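Local coordinates for DNA ligase (PDB 3GDE), which seals nicks in double-stranded DNA at the expense of ATP, probably serving replication, recombination and repair, at residues 452-464 with 535-547. Numbering follows the deposited sequence.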
loop_
_atom_site.group_PDB
_atom_site.type_symbol
_atom_site.label_atom_id
_atom_site.label_comp_id
_atom_site.label_asym_id
_atom_site.label_seq_id
_atom_site.Cartn_x
_atom_site.Cartn_y
_atom_site.Cartn_z
ATOM N N ALA A 452 -0.228 15.042 1.161
ATOM C CA ALA A 452 1.189 14.703 1.141
ATOM C C ALA A 452 1.478 13.474 0.307
ATOM O O ALA A 452 0.684 12.535 0.272
ATOM C CB ALA A 452 1.721 14.519 2.567
ATOM N N CYS A 453 2.616 13.503 -0.375
ATOM C CA CYS A 453 3.132 12.338 -1.071
ATOM C C CYS A 453 4.154 11.616 -0.168
ATOM O O CYS A 453 4.553 12.140 0.866
ATOM C CB CYS A 453 3.749 12.745 -2.418
ATOM S SG CYS A 453 5.314 13.630 -2.324
ATOM N N LEU A 454 4.575 10.424 -0.578
ATOM C CA LEU A 454 5.450 9.580 0.218
ATOM C C LEU A 454 6.915 9.573 -0.252
ATOM O O LEU A 454 7.200 9.494 -1.446
ATOM C CB LEU A 454 4.887 8.155 0.242
ATOM C CG LEU A 454 5.705 7.066 0.950
ATOM C CD1 LEU A 454 5.515 7.117 2.474
ATOM C CD2 LEU A 454 5.346 5.685 0.373
ATOM N N ASP A 455 7.839 9.679 0.698
ATOM C CA ASP A 455 9.246 9.421 0.435
ATOM C C ASP A 455 9.467 7.959 0.808
ATOM O O ASP A 455 9.471 7.617 1.988
ATOM C CB ASP A 455 10.122 10.352 1.279
ATOM C CG ASP A 455 11.630 10.095 1.103
ATOM O OD1 ASP A 455 12.033 9.066 0.521
ATOM O OD2 ASP A 455 12.422 10.938 1.564
ATOM N N PRO A 456 9.613 7.079 -0.199
ATOM C CA PRO A 456 9.668 5.640 0.073
ATOM C C PRO A 456 10.961 5.147 0.755
ATOM O O PRO A 456 10.983 4.024 1.243
ATOM C CB PRO A 456 9.509 5.019 -1.317
ATOM C CG PRO A 456 10.085 6.026 -2.228
ATOM C CD PRO A 456 9.722 7.362 -1.640
ATOM N N VAL A 457 12.016 5.959 0.799
ATOM C CA VAL A 457 13.210 5.545 1.541
ATOM C C VAL A 457 13.097 5.761 3.055
ATOM O O VAL A 457 13.493 4.889 3.836
ATOM C CB VAL A 457 14.595 6.018 0.920
ATOM C CG1 VAL A 457 14.438 6.699 -0.444
ATOM C CG2 VAL A 457 15.458 6.832 1.927
ATOM N N THR A 458 12.512 6.890 3.456
ATOM C CA THR A 458 12.368 7.234 4.862
ATOM C C THR A 458 10.956 7.001 5.423
ATOM O O THR A 458 10.752 7.036 6.641
ATOM C CB THR A 458 12.746 8.715 5.110
ATOM O OG1 THR A 458 11.831 9.571 4.407
ATOM C CG2 THR A 458 14.180 9.000 4.646
ATOM N N GLY A 459 9.986 6.797 4.530
ATOM C CA GLY A 459 8.567 6.741 4.897
ATOM C C GLY A 459 7.963 8.074 5.343
ATOM O O GLY A 459 6.833 8.124 5.834
ATOM N N LYS A 460 8.716 9.157 5.197
ATOM C CA LYS A 460 8.211 10.481 5.571
ATOM C C LYS A 460 7.176 10.990 4.559
ATOM O O LYS A 460 7.238 10.652 3.379
ATOM C CB LYS A 460 9.366 11.469 5.739
ATOM C CG LYS A 460 10.179 11.222 7.014
ATOM C CD LYS A 460 11.619 11.691 6.889
ATOM C CE LYS A 460 11.841 13.009 7.582
ATOM N NZ LYS A 460 13.300 13.273 7.800
ATOM N N LEU A 461 6.216 11.779 5.039
ATOM C CA LEU A 461 5.200 12.382 4.175
ATOM C C LEU A 461 5.592 13.811 3.855
ATOM O O LEU A 461 5.804 14.620 4.766
ATOM C CB LEU A 461 3.811 12.365 4.828
ATOM C CG LEU A 461 2.850 11.175 4.736
ATOM C CD1 LEU A 461 3.241 10.154 3.651
ATOM C CD2 LEU A 461 2.731 10.500 6.060
ATOM N N LEU A 462 5.700 14.114 2.564
ATOM C CA LEU A 462 6.082 15.444 2.114
ATOM C C LEU A 462 4.864 16.171 1.539
ATOM O O LEU A 462 4.246 15.707 0.568
ATOM C CB LEU A 462 7.229 15.370 1.092
ATOM C CG LEU A 462 8.443 14.475 1.407
ATOM C CD1 LEU A 462 9.458 14.476 0.271
ATOM C CD2 LEU A 462 9.122 14.903 2.693
ATOM N N LYS A 463 4.516 17.300 2.163
ATOM C CA LYS A 463 3.378 18.120 1.739
ATOM C C LYS A 463 3.503 18.567 0.295
ATOM O O LYS A 463 4.587 18.881 -0.185
ATOM C CB LYS A 463 3.188 19.342 2.635
ATOM C CG LYS A 463 2.350 19.074 3.862
ATOM C CD LYS A 463 1.580 20.328 4.270
ATOM C CE LYS A 463 1.040 20.199 5.683
ATOM N NZ LYS A 463 0.269 21.406 6.093
ATOM N N VAL A 464 2.367 18.610 -0.382
ATOM C CA VAL A 464 2.349 18.812 -1.814
ATOM C C VAL A 464 1.203 19.760 -2.222
ATOM O O VAL A 464 1.180 20.291 -3.327
ATOM C CB VAL A 464 2.346 17.424 -2.511
ATOM C CG1 VAL A 464 1.143 17.206 -3.394
ATOM C CG2 VAL A 464 3.654 17.181 -3.223
ATOM N N ASP A 535 -3.670 2.293 1.449
ATOM C CA ASP A 535 -3.019 2.665 2.711
ATOM C C ASP A 535 -2.029 3.806 2.458
ATOM O O ASP A 535 -1.699 4.082 1.303
ATOM C CB ASP A 535 -2.257 1.466 3.289
ATOM C CG ASP A 535 -3.163 0.426 3.908
ATOM O OD1 ASP A 535 -4.268 0.776 4.388
ATOM O OD2 ASP A 535 -2.753 -0.755 3.936
ATOM N N VAL A 536 -1.531 4.441 3.517
ATOM C CA VAL A 536 -0.597 5.571 3.353
ATOM C C VAL A 536 0.688 5.179 2.632
ATOM O O VAL A 536 1.279 6.002 1.940
ATOM C CB VAL A 536 -0.264 6.367 4.674
ATOM C CG1 VAL A 536 -1.266 6.101 5.753
ATOM C CG2 VAL A 536 1.163 6.091 5.175
ATOM N N ASP A 537 1.117 3.926 2.757
ATOM C CA ASP A 537 2.304 3.519 2.005
ATOM C C ASP A 537 2.007 3.116 0.553
ATOM O O ASP A 537 2.910 2.704 -0.169
ATOM C CB ASP A 537 3.172 2.506 2.772
ATOM C CG ASP A 537 2.508 1.162 2.938
ATOM O OD1 ASP A 537 2.100 0.572 1.906
ATOM O OD2 ASP A 537 2.426 0.685 4.102
ATOM N N GLU A 538 0.756 3.272 0.121
ATOM C CA GLU A 538 0.432 3.167 -1.308
ATOM C C GLU A 538 0.111 4.524 -1.959
ATOM O O GLU A 538 -0.334 4.573 -3.104
ATOM C CB GLU A 538 -0.673 2.138 -1.581
ATOM C CG GLU A 538 -0.255 0.683 -1.375
ATOM C CD GLU A 538 0.966 0.251 -2.218
ATOM O OE1 GLU A 538 1.681 -0.675 -1.774
ATOM O OE2 GLU A 538 1.226 0.821 -3.314
ATOM N N ALA A 539 0.362 5.614 -1.233
ATOM C CA ALA A 539 0.221 6.950 -1.786
ATOM C C ALA A 539 1.330 7.164 -2.794
ATOM O O ALA A 539 2.394 6.550 -2.698
ATOM C CB ALA A 539 0.288 7.999 -0.697
ATOM N N ASP A 540 1.084 8.035 -3.760
ATOM C CA ASP A 540 2.086 8.324 -4.771
ATOM C C ASP A 540 3.342 8.931 -4.162
ATOM O O ASP A 540 3.276 9.680 -3.188
ATOM C CB ASP A 540 1.500 9.187 -5.885
ATOM C CG ASP A 540 0.611 8.383 -6.817
ATOM O OD1 ASP A 540 1.160 7.575 -7.610
ATOM O OD2 ASP A 540 -0.625 8.542 -6.746
ATOM N N THR A 541 4.482 8.562 -4.736
ATOM C CA THR A 541 5.790 8.884 -4.176
ATOM C C THR A 541 6.314 10.216 -4.682
ATOM O O THR A 541 5.889 10.694 -5.742
ATOM C CB THR A 541 6.815 7.770 -4.499
ATOM O OG1 THR A 541 6.933 7.621 -5.921
ATOM C CG2 THR A 541 6.375 6.442 -3.890
ATOM N N ILE A 542 7.227 10.822 -3.924
ATOM C CA ILE A 542 7.919 12.040 -4.376
ATOM C C ILE A 542 8.569 11.879 -5.768
ATOM O O ILE A 542 8.602 12.828 -6.560
ATOM C CB ILE A 542 8.943 12.552 -3.317
ATOM C CG1 ILE A 542 9.567 13.888 -3.741
ATOM C CG2 ILE A 542 10.027 11.500 -3.015
ATOM C CD1 ILE A 542 8.571 15.032 -3.868
ATOM N N GLU A 543 9.060 10.673 -6.057
ATOM C CA GLU A 543 9.598 10.328 -7.371
ATOM C C GLU A 543 8.543 10.435 -8.479
ATOM O O GLU A 543 8.823 10.972 -9.548
ATOM C CB GLU A 543 10.231 8.928 -7.348
ATOM C CG GLU A 543 10.805 8.453 -8.685
ATOM C CD GLU A 543 11.821 7.316 -8.544
ATOM O OE1 GLU A 543 11.803 6.585 -7.514
ATOM O OE2 GLU A 543 12.641 7.154 -9.481
ATOM N N ARG A 544 7.336 9.931 -8.218
ATOM C CA ARG A 544 6.225 10.059 -9.157
ATOM C C ARG A 544 5.923 11.538 -9.461
ATOM O O ARG A 544 5.846 11.939 -10.628
ATOM C CB ARG A 544 4.972 9.348 -8.632
ATOM C CG ARG A 544 3.806 9.296 -9.635
ATOM C CD ARG A 544 3.733 7.951 -10.374
ATOM N NE ARG A 544 2.950 8.017 -11.613
ATOM C CZ ARG A 544 1.624 7.909 -11.687
ATOM N NH1 ARG A 544 0.899 7.737 -10.587
ATOM N NH2 ARG A 544 1.013 7.979 -12.867
ATOM N N VAL A 545 5.761 12.336 -8.406
ATOM C CA VAL A 545 5.459 13.759 -8.543
ATOM C C VAL A 545 6.517 14.452 -9.415
ATOM O O VAL A 545 6.176 15.192 -10.348
ATOM C CB VAL A 545 5.301 14.456 -7.149
ATOM C CG1 VAL A 545 5.030 15.962 -7.303
ATOM C CG2 VAL A 545 4.189 13.796 -6.346
ATOM N N GLU A 546 7.790 14.181 -9.111
ATOM C CA GLU A 546 8.935 14.681 -9.876
ATOM C C GLU A 546 8.842 14.339 -11.362
ATOM O O GLU A 546 9.007 15.214 -12.207
ATOM C CB GLU A 546 10.247 14.132 -9.304
ATOM C CG GLU A 546 10.710 14.841 -8.044
ATOM C CD GLU A 546 11.742 14.045 -7.222
ATOM O OE1 GLU A 546 12.091 12.898 -7.592
ATOM O OE2 GLU A 546 12.192 14.587 -6.184
ATOM N N ASN A 547 8.596 13.065 -11.668
ATOM C CA ASN A 547 8.451 12.605 -13.050
ATOM C C ASN A 547 7.247 13.245 -13.740
ATOM O O ASN A 547 7.339 13.655 -14.897
ATOM C CB ASN A 547 8.338 11.070 -13.121
ATOM C CG ASN A 547 9.637 10.352 -12.734
ATOM O OD1 ASN A 547 10.736 10.908 -12.824
ATOM N ND2 ASN A 547 9.505 9.104 -12.299
#
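L454, on one arm of a β-hairpin in the OB-fold domain, is bridged to T541, the N-cap of the C-terminal helix 542-550. The bridge is a single one, made by two backbone bonds around L454: its N donates to D540 O (3.0 Å), and its O accepts from I542 N (2.8 Å). The same carbonyl receives a CA-H···O contact from T541, so this arm and the start of the helix are pinned together; the axes of 452-454 and 542-547 run at 109° to each other.

On one side of this bridge the bump is I542. Its CG1 branch, anti to the backbone N (chi1 -175°), lies over the hairpin between C453 and L462: CD1 meets C453 SG at 3.9 Å, while CG1 rests against L462 CD1 (4.1 Å). The CG2 branch turns instead to the CA of D455. One helical turn on, V545 sets CG2 against C453 CB and CG1 near V464, and Y520 of strand 520-523 packs on both I542 and V545.

On the other side the hollow is formed by residues 536-540, and L454 is the bump. L454 swings CG anti to its own N (chi1 176°) and brings CD2 against D537 O in the 3-10 turn 536-538, with CB beside the A539 carbonyl. The T541 and P456 side chains cross at about a right angle, T541 CG2 lying 4.1 Å from P456 CG. The T541 hydroxyl is left to cap the helix, OG1 accepting from R544 N at 3.3 Å, and R544 NH1 makes a salt bridge to D540 OD1, which lies in its guanidinium plane, though NH1 comes from above the carboxylate, whose OD2 accepts from D429 N.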